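Fibronectin type III domain-containing protein (Simiduia agarivorans, PDB 6P2K) probably hydrolyses beta-1,4-glucan backbones such as that of xyloglucan, as a glycoside hydrolase of family 74. Local coordinates at residues A62-P67 and A103-K108. Sequence-based numbering, arbitrary orientation.
Sequences AVAVTP and ASIAFK
The CB of Ala-62 rests on the backbone of the neighbouring strand, 3.5 Å from Ala-103 C, while Ile-105 CD1 meets the same methyl from further along. Val-63 faces the other way and packs on Ile-73, consistent with the alternation of a strand. Ala-64 turns its CB back into the interface, 3.8 Å from Ile-105 CB, and also touches the edge of the Phe-107 ring near its plane. Val-65 contributes its carbonyl O, 3.6 Å from Phe-107 CE1. At Thr-66 the work is divided: CG2, anti to the carbonyl carbon (chi1 57° for OG1), reaches Phe-107 CE2 at 3.5 Å, whereas OG1 is hydrogen-bonded to Lys-72 O. Pro-67 completes the contact with CD over a face of the ring, a CH-pi approach 3.6 Å from the Phe-107 centroid and 18° off the normal; Thr-66 CA lies over that same face. Cutting Phe-107 back to an alanine removes the ring, which is likely to leave Pro-67 CD and Thr-66 CG2 without their aromatic partner. The axes run 14° from parallel, and CA separations widen from 4.9 Å at Ala-62 and Ala-103 to 7.4 Å at Thr-66 and Phe-107. Strands 60-66 and 102-108 each begin a four-stranded antiparallel sheet, so innermost strands of successive blades pack here, in the N-terminal of the two seven-bladed beta-propellers characteristic of family 74.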
loop_
_atom_site.group_PDB
_atom_site.type_symbol
_atom_site.label_atom_id
_atom_site.label_comp_id
_atom_site.label_asym_id
_atom_site.label_seq_id
_atom_site.Cartn_x
_atom_site.Cartn_y
_atom_site.Cartn_z
ATOM N N ALA B 62 -10.152 -43.387 -36.034
ATOM C CA ALA B 62 -10.624 -44.581 -35.345
ATOM C C ALA B 62 -9.445 -45.459 -34.950
ATOM O O ALA B 62 -8.438 -45.530 -35.660
ATOM C CB ALA B 62 -11.601 -45.379 -36.214
ATOM N N VAL B 63 -9.589 -46.125 -33.807
ATOM C CA VAL B 63 -8.635 -47.118 -33.327
ATOM C C VAL B 63 -9.425 -48.300 -32.782
ATOM O O VAL B 63 -10.424 -48.118 -32.079
ATOM C CB VAL B 63 -7.693 -46.545 -32.244
ATOM C CG1 VAL B 63 -6.735 -47.616 -31.745
ATOM C CG2 VAL B 63 -6.919 -45.352 -32.773
ATOM N N ALA B 64 -8.981 -49.513 -33.110
ATOM C CA ALA B 64 -9.627 -50.722 -32.617
ATOM C C ALA B 64 -8.576 -51.778 -32.313
ATOM O O ALA B 64 -7.672 -52.010 -33.121
ATOM C CB ALA B 64 -10.643 -51.268 -33.627
ATOM N N VAL B 65 -8.698 -52.409 -31.149
ATOM C CA VAL B 65 -7.832 -53.510 -30.744
ATOM C C VAL B 65 -8.577 -54.815 -30.974
ATOM O O VAL B 65 -9.770 -54.921 -30.668
ATOM C CB VAL B 65 -7.400 -53.366 -29.271
ATOM C CG1 VAL B 65 -6.253 -54.306 -28.962
ATOM C CG2 VAL B 65 -7.007 -51.930 -28.972
ATOM N N THR B 66 -7.884 -55.808 -31.510
ATOM C CA THR B 66 -8.541 -57.066 -31.837
ATOM C C THR B 66 -8.936 -57.804 -30.564
ATOM O O THR B 66 -8.098 -57.987 -29.674
ATOM C CB THR B 66 -7.639 -57.952 -32.682
ATOM O OG1 THR B 66 -6.410 -58.183 -31.985
ATOM C CG2 THR B 66 -7.359 -57.302 -34.022
ATOM N N PRO B 67 -10.190 -58.225 -30.435
ATOM C CA PRO B 67 -10.558 -59.113 -29.329
ATOM C C PRO B 67 -9.701 -60.373 -29.328
ATOM O O PRO B 67 -9.591 -61.070 -30.338
ATOM C CB PRO B 67 -12.031 -59.430 -29.609
ATOM C CG PRO B 67 -12.515 -58.247 -30.387
ATOM C CD PRO B 67 -11.357 -57.816 -31.233
ATOM N N ALA B 103 -13.230 -44.334 -40.565
ATOM C CA ALA B 103 -13.536 -43.824 -39.236
ATOM C C ALA B 103 -14.285 -44.822 -38.360
ATOM O O ALA B 103 -14.797 -44.431 -37.306
ATOM C CB ALA B 103 -14.346 -42.529 -39.339
ATOM N N SER B 104 -14.361 -46.093 -38.755
ATOM C CA SER B 104 -15.039 -47.104 -37.953
ATOM C C SER B 104 -14.412 -48.464 -38.221
ATOM O O SER B 104 -14.182 -48.824 -39.379
ATOM C CB SER B 104 -16.541 -47.154 -38.264
ATOM O OG SER B 104 -17.084 -45.860 -38.452
ATOM N N ILE B 105 -14.134 -49.211 -37.153
ATOM C CA ILE B 105 -13.686 -50.598 -37.256
ATOM C C ILE B 105 -14.457 -51.419 -36.233
ATOM O O ILE B 105 -14.536 -51.042 -35.059
ATOM C CB ILE B 105 -12.167 -50.746 -37.029
ATOM C CG1 ILE B 105 -11.388 -49.721 -37.854
ATOM C CG2 ILE B 105 -11.714 -52.152 -37.385
ATOM C CD1 ILE B 105 -10.194 -49.137 -37.125
ATOM N N ALA B 106 -15.031 -52.538 -36.675
ATOM C CA ALA B 106 -15.836 -53.383 -35.805
ATOM C C ALA B 106 -15.549 -54.849 -36.097
ATOM O O ALA B 106 -15.410 -55.245 -37.258
ATOM C CB ALA B 106 -17.334 -53.099 -35.978
ATOM N N PHE B 107 -15.470 -55.647 -35.036
ATOM C CA PHE B 107 -15.199 -57.074 -35.129
ATOM C C PHE B 107 -16.471 -57.880 -34.888
ATOM O O PHE B 107 -17.425 -57.412 -34.262
ATOM C CB PHE B 107 -14.125 -57.492 -34.120
ATOM C CG PHE B 107 -12.808 -56.797 -34.307
ATOM C CD1 PHE B 107 -12.558 -55.581 -33.696
ATOM C CD2 PHE B 107 -11.818 -57.363 -35.091
ATOM C CE1 PHE B 107 -11.348 -54.942 -33.864
ATOM C CE2 PHE B 107 -10.606 -56.727 -35.262
ATOM C CZ PHE B 107 -10.371 -55.515 -34.646
ATOM N N LYS B 108 -16.467 -59.107 -35.386
ATOM C CA LYS B 108 -17.606 -59.996 -35.192
ATOM C C LYS B 108 -17.500 -60.683 -33.834
ATOM O O LYS B 108 -16.424 -61.174 -33.479
ATOM C CB LYS B 108 -17.669 -61.035 -36.307
ATOM C CG LYS B 108 -18.790 -62.050 -36.167
ATOM C CD LYS B 108 -18.955 -62.852 -37.451
ATOM C CE LYS B 108 -19.762 -64.119 -37.220
ATOM N NZ LYS B 108 -19.854 -64.949 -38.457
#